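Local coordinates for uncharacterized protein (Bacteroides fragilis, PDB 3NNG), which is of unknown function but carries a calcium-bound F5/8 type C domain, a beta-rich fold that in related proteins often binds carbohydrates or membranes, at residues N28-A31 with K36-A39; T49-W54 with C62-V67. The protein carries 1 engineered substitution. All blocks are in the same frame, centred on the assembly; numbering follows the deposited sequence.

In the fold
Both contacts lie on the same side of the domain, their centres about 7 Å apart, and strand 51-54, part of interaction 2, also lines interaction 1. Interaction 1 closes the short loop between strand 23-26 and helix 34-37 at the surface; interaction 2 sits deeper, where strand 51-54 meets strand 63-68. Two probable hydrogen bonds tie them together: Y30 N to F52 O at 3.0 Å and W64 NE1 to A39 O at 2.9 Å. The carbonyl oxygen Y37 O also packs on W51 CD1, at 3.3 Å. The calcium ion lies beside the start of 49-54, and G38 CA in interaction 1 is 9.7 Å from it.

Interaction 1: residues N28-A31 with K36-A39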
loop_
_atom_site.group_PDB
_atom_site.type_symbol
_atom_site.label_atom_id
_atom_site.label_comp_id
_atom_site.label_asym_id
_atom_site.label_seq_id
_atom_site.Cartn_x
_atom_site.Cartn_y
_atom_site.Cartn_z
ATOM N N ASN A 28 6.010 11.609 1.618
ATOM C CA ASN A 28 6.074 12.610 2.680
ATOM C C ASN A 28 5.499 11.983 3.932
ATOM O O ASN A 28 4.708 11.039 3.847
ATOM C CB ASN A 28 5.230 13.853 2.324
ATOM C CG ASN A 28 5.857 14.705 1.239
ATOM O OD1 ASN A 28 5.317 14.824 0.130
ATOM N ND2 ASN A 28 7.013 15.296 1.545
ATOM N N VAL A 29 5.893 12.492 5.096
ATOM C CA VAL A 29 5.273 12.062 6.347
ATOM C C VAL A 29 4.489 13.238 6.895
ATOM O O VAL A 29 5.031 14.332 7.032
ATOM C CB VAL A 29 6.310 11.601 7.392
ATOM C CG1 VAL A 29 5.624 11.303 8.721
ATOM C CG2 VAL A 29 7.070 10.364 6.894
ATOM N N TYR A 30 3.214 13.035 7.195
ATOM C CA TYR A 30 2.405 14.147 7.675
ATOM C C TYR A 30 3.075 14.839 8.877
ATOM O O TYR A 30 3.577 14.178 9.779
ATOM C CB TYR A 30 0.996 13.691 8.033
ATOM C CG TYR A 30 0.102 14.847 8.441
ATOM C CD1 TYR A 30 -0.401 15.731 7.493
ATOM C CD2 TYR A 30 -0.217 15.064 9.771
ATOM C CE1 TYR A 30 -1.207 16.789 7.862
ATOM C CE2 TYR A 30 -1.019 16.118 10.149
ATOM C CZ TYR A 30 -1.512 16.978 9.191
ATOM O OH TYR A 30 -2.316 18.030 9.567
ATOM N N ALA A 31 3.095 16.169 8.872
ATOM C CA ALA A 31 3.618 16.934 10.006
ATOM C C ALA A 31 5.088 16.604 10.245
ATOM O O ALA A 31 5.628 16.865 11.329
ATOM C CB ALA A 31 2.794 16.646 11.275
ATOM N N LYS A 36 5.036 9.137 14.319
ATOM C CA LYS A 36 3.584 9.109 14.443
ATOM C C LYS A 36 2.853 8.738 13.140
ATOM O O LYS A 36 1.765 8.159 13.181
ATOM C CB LYS A 36 3.078 10.465 14.951
ATOM C CG LYS A 36 1.646 10.442 15.469
ATOM C CD LYS A 36 1.218 11.813 15.977
ATOM C CE LYS A 36 2.190 12.343 17.032
ATOM N NZ LYS A 36 1.837 13.714 17.509
ATOM N N TYR A 37 3.437 9.083 11.994
ATOM C CA TYR A 37 2.750 8.913 10.716
ATOM C C TYR A 37 3.657 8.322 9.644
ATOM O O TYR A 37 3.334 8.396 8.466
ATOM C CB TYR A 37 2.226 10.257 10.201
ATOM C CG TYR A 37 1.261 10.988 11.116
ATOM C CD1 TYR A 37 0.020 10.445 11.433
ATOM C CD2 TYR A 37 1.580 12.238 11.633
ATOM C CE1 TYR A 37 -0.878 11.126 12.257
ATOM C CE2 TYR A 37 0.692 12.927 12.457
ATOM C CZ TYR A 37 -0.534 12.367 12.763
ATOM O OH TYR A 37 -1.415 13.037 13.592
ATOM N N GLY A 38 4.785 7.747 10.046
ATOM C CA GLY A 38 5.770 7.229 9.098
ATOM C C GLY A 38 5.374 5.981 8.313
ATOM O O GLY A 38 4.450 5.249 8.684
ATOM N N ALA A 39 6.105 5.723 7.231
ATOM C CA ALA A 39 5.771 4.635 6.311
ATOM C C ALA A 39 5.683 3.271 6.993
ATOM O O ALA A 39 4.830 2.443 6.637
ATOM C CB ALA A 39 6.776 4.592 5.171
#
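Y30 and Y37 lie side by side and point the same way, the edge of the Y30 ring set against the face of the Y37 ring. The planes stand at 81° with centroids 5.4 Å apart, a T-shaped pair. CD2 is the bump on Y30, and it comes to 3.6 Å from Y37 CE2. Behind it Y30 CB sits near Y37 CD2, so a ridge running from the beta carbon to the ring edge leans along one side of the Y37 ring. The opposite face is covered by the aliphatic part of K36, whose CG lies over the ring centre 3.9 Å above the plane, and Y37 becomes a plate held between methylene and tyrosine edge.

V29 fills the next hollow. Its CG1 methyl rests on the Y37-G38 peptide, 3.7 Å from Y37 C, and also touches Y37 CB, while CG2 reaches G38 CA at 4.0 Å. A beta-branched residue suits this place because its two methyls divide the work, and at G38 no side chain intervenes. In Y37 a chi1 of -59° sets CG anti to the carbonyl carbon, which turns the ring away from the peptide that V29 occupies and toward Y30. At the fringe, the small methyl of A31 only approaches Y37 CE2.

The contact joins a surface loop of the F5/8 type C domain, after strand 23-26, to helix 34-37 and G38. Strand 51-54 backs it: Y30 hydrogen-bonds F52 through the backbone and meets its ring edge-to-face, and Y37 touches F52, A84 and Y85.

No hydrogen bond crosses between the segments; Y30 O merely lies 3.3 Å from Y37 CD2. Cohesion therefore rests on dispersion and on the weak electrostatic attraction between a ring edge and a ring face, which depend on close fit.

Interaction 2: residues T49-W54 with C62-V67; sequences TTWFTW and CWWNTV. With CA (calcium ion), chain C.
In the beta-rich core of the F5/8 type C domain, W51 of strand 51-54 packs against W64 of strand 63-68 and its neighbours. W64 CB stands over the six-membered ring of W51, 3.9 Å from its centroid and 15° off the normal, a CH-pi contact. W64 CD1 lies over the same indole nearer its rim, and the five-membered rings meet obliquely, planes at 59°. With chi1 at 172°, W51 sends its indole across the gap until CZ2 is 3.3 Å from W63 O.

The touching parts, 51-54 and 62-64, run nearly antiparallel, yet they are not bonded neighbours in the sheet: W51 and W64 CA atoms are 8.7 Å apart, and the main chains pair with other strands, T53 with T149 and W64 with I140. The long flat indole of W51 suits such a gap, reaching across to meet CB and CD1 of W64 coming from the other strand. Farther along, C62 SG, small and polarisable, nestles against T53 CG2 at 3.6 Å and lies 3.3 Å from W54 O.

At the other end T49 binds calcium twice, through O at 2.5 Å and OG1 at 2.7 Å. L41, D44, E46, A152 and E153 complete the site, which lies just ahead of strand 51-54.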
loop_
_atom_site.group_PDB
_atom_site.type_symbol
_atom_site.label_atom_id
_atom_site.label_comp_id
_atom_site.label_asym_id
_atom_site.label_seq_id
_atom_site.Cartn_x
_atom_site.Cartn_y
_atom_site.Cartn_z
ATOM N N THR A 49 -2.180 2.463 14.312
ATOM C CA THR A 49 -1.049 3.269 13.863
ATOM C C THR A 49 -1.144 3.346 12.352
ATOM O O THR A 49 -1.514 2.377 11.697
ATOM C CB THR A 49 0.285 2.654 14.282
ATOM O OG1 THR A 49 0.401 1.356 13.698
ATOM C CG2 THR A 49 0.367 2.526 15.823
ATOM N N THR A 50 -0.829 4.493 11.777
ATOM C CA THR A 50 -1.067 4.626 10.359
ATOM C C THR A 50 -0.014 5.475 9.677
ATOM O O THR A 50 0.573 6.382 10.288
ATOM C CB THR A 50 -2.456 5.251 10.113
ATOM O OG1 THR A 50 -2.721 5.314 8.708
ATOM C CG2 THR A 50 -2.482 6.651 10.698
ATOM N N TRP A 51 0.237 5.150 8.413
ATOM C CA TRP A 51 0.919 6.063 7.513
ATOM C C TRP A 51 -0.092 7.132 7.098
ATOM O O TRP A 51 -1.248 6.831 6.815
ATOM C CB TRP A 51 1.446 5.322 6.274
ATOM C CG TRP A 51 1.985 6.254 5.238
ATOM C CD1 TRP A 51 3.030 7.119 5.388
ATOM C CD2 TRP A 51 1.505 6.431 3.890
ATOM N NE1 TRP A 51 3.244 7.810 4.218
ATOM C CE2 TRP A 51 2.324 7.416 3.290
ATOM C CE3 TRP A 51 0.478 5.848 3.142
ATOM C CZ2 TRP A 51 2.129 7.840 1.967
ATOM C CZ3 TRP A 51 0.290 6.270 1.829
ATOM C CH2 TRP A 51 1.113 7.255 1.257
ATOM N N PHE A 52 0.330 8.384 7.078
ATOM C CA PHE A 52 -0.576 9.455 6.693
ATOM C C PHE A 52 0.249 10.544 6.049
ATOM O O PHE A 52 1.369 10.803 6.476
ATOM C CB PHE A 52 -1.353 9.993 7.901
ATOM C CG PHE A 52 -2.533 10.853 7.526
ATOM C CD1 PHE A 52 -3.712 10.273 7.052
ATOM C CD2 PHE A 52 -2.471 12.238 7.649
ATOM C CE1 PHE A 52 -4.818 11.072 6.696
ATOM C CE2 PHE A 52 -3.576 13.049 7.307
ATOM C CZ PHE A 52 -4.746 12.464 6.823
ATOM N N THR A 53 -0.290 11.176 5.019
ATOM C CA THR A 53 0.500 12.136 4.269
ATOM C C THR A 53 -0.362 13.145 3.521
ATOM O O THR A 53 -1.594 13.086 3.558
ATOM C CB THR A 53 1.361 11.384 3.242
ATOM O OG1 THR A 53 2.246 12.287 2.574
ATOM C CG2 THR A 53 0.460 10.696 2.234
ATOM N N TRP A 54 0.306 14.075 2.849
ATOM C CA TRP A 54 -0.336 14.990 1.918
ATOM C C TRP A 54 -0.721 14.240 0.651
ATOM O O TRP A 54 0.039 13.384 0.179
ATOM C CB TRP A 54 0.637 16.109 1.540
ATOM C CG TRP A 54 0.799 17.142 2.594
ATOM C CD1 TRP A 54 0.031 18.257 2.765
ATOM C CD2 TRP A 54 1.793 17.178 3.621
ATOM N NE1 TRP A 54 0.473 18.976 3.841
ATOM C CE2 TRP A 54 1.564 18.342 4.386
ATOM C CE3 TRP A 54 2.855 16.338 3.977
ATOM C CZ2 TRP A 54 2.350 18.694 5.484
ATOM C CZ3 TRP A 54 3.641 16.684 5.067
ATOM C CH2 TRP A 54 3.378 17.849 5.813
ATOM N N CYS A 62 2.071 11.556 -4.033
ATOM C CA CYS A 62 1.556 10.841 -2.865
ATOM C C CYS A 62 1.728 9.346 -3.068
ATOM O O CYS A 62 1.029 8.742 -3.892
ATOM C CB CYS A 62 0.074 11.165 -2.664
ATOM S SG CYS A 62 -0.650 10.422 -1.166
ATOM N N TRP A 63 2.655 8.742 -2.334
ATOM C CA TRP A 63 2.967 7.333 -2.582
ATOM C C TRP A 63 3.631 6.628 -1.394
ATOM O O TRP A 63 4.197 7.270 -0.499
ATOM C CB TRP A 63 3.812 7.188 -3.855
ATOM C CG TRP A 63 5.088 7.998 -3.835
ATOM C CD1 TRP A 63 5.277 9.246 -4.363
ATOM C CD2 TRP A 63 6.341 7.619 -3.244
ATOM N NE1 TRP A 63 6.568 9.668 -4.133
ATOM C CE2 TRP A 63 7.241 8.686 -3.453
ATOM C CE3 TRP A 63 6.786 6.484 -2.546
ATOM C CZ2 TRP A 63 8.561 8.650 -2.992
ATOM C CZ3 TRP A 63 8.098 6.451 -2.090
ATOM C CH2 TRP A 63 8.969 7.525 -2.319
ATOM N N TRP A 64 3.525 5.305 -1.390
ATOM C CA TRP A 64 4.134 4.466 -0.370
ATOM C C TRP A 64 4.842 3.318 -1.098
ATOM O O TRP A 64 4.339 2.793 -2.092
ATOM C CB TRP A 64 3.067 3.964 0.620
ATOM C CG TRP A 64 3.586 3.090 1.757
ATOM C CD1 TRP A 64 3.822 3.464 3.070
ATOM C CD2 TRP A 64 3.880 1.687 1.685
ATOM N NE1 TRP A 64 4.249 2.371 3.803
ATOM C CE2 TRP A 64 4.310 1.280 2.977
ATOM C CE3 TRP A 64 3.826 0.738 0.653
ATOM C CZ2 TRP A 64 4.687 -0.031 3.250
ATOM C CZ3 TRP A 64 4.205 -0.574 0.929
ATOM C CH2 TRP A 64 4.628 -0.946 2.219
ATOM N N ASN A 65 6.022 2.948 -0.619
ATOM C CA ASN A 65 6.906 2.057 -1.367
ATOM C C ASN A 65 7.528 1.042 -0.431
ATOM O O ASN A 65 7.837 1.373 0.720
ATOM C CB ASN A 65 8.017 2.870 -2.037
ATOM C CG ASN A 65 8.887 2.035 -2.964
ATOM O OD1 ASN A 65 9.855 1.394 -2.534
ATOM N ND2 ASN A 65 8.551 2.046 -4.243
ATOM N N THR A 66 7.698 -0.190 -0.910
ATOM C CA THR A 66 8.435 -1.197 -0.154
ATOM C C THR A 66 9.444 -1.947 -1.028
ATOM O O THR A 66 9.131 -2.374 -2.151
ATOM C CB THR A 66 7.495 -2.208 0.564
ATOM O OG1 THR A 66 8.279 -3.148 1.312
ATOM C CG2 THR A 66 6.626 -2.968 -0.445
ATOM N N VAL A 67 10.664 -2.070 -0.519
ATOM C CA VAL A 67 11.633 -3.005 -1.072
ATOM C C VAL A 67 11.449 -4.316 -0.322
ATOM O O VAL A 67 11.652 -4.373 0.891
ATOM C CB VAL A 67 13.084 -2.513 -0.858
ATOM C CG1 VAL A 67 14.061 -3.364 -1.664
ATOM C CG2 VAL A 67 13.216 -1.044 -1.239
HETATM CA CA CA C . -0.406 0.113 11.431
#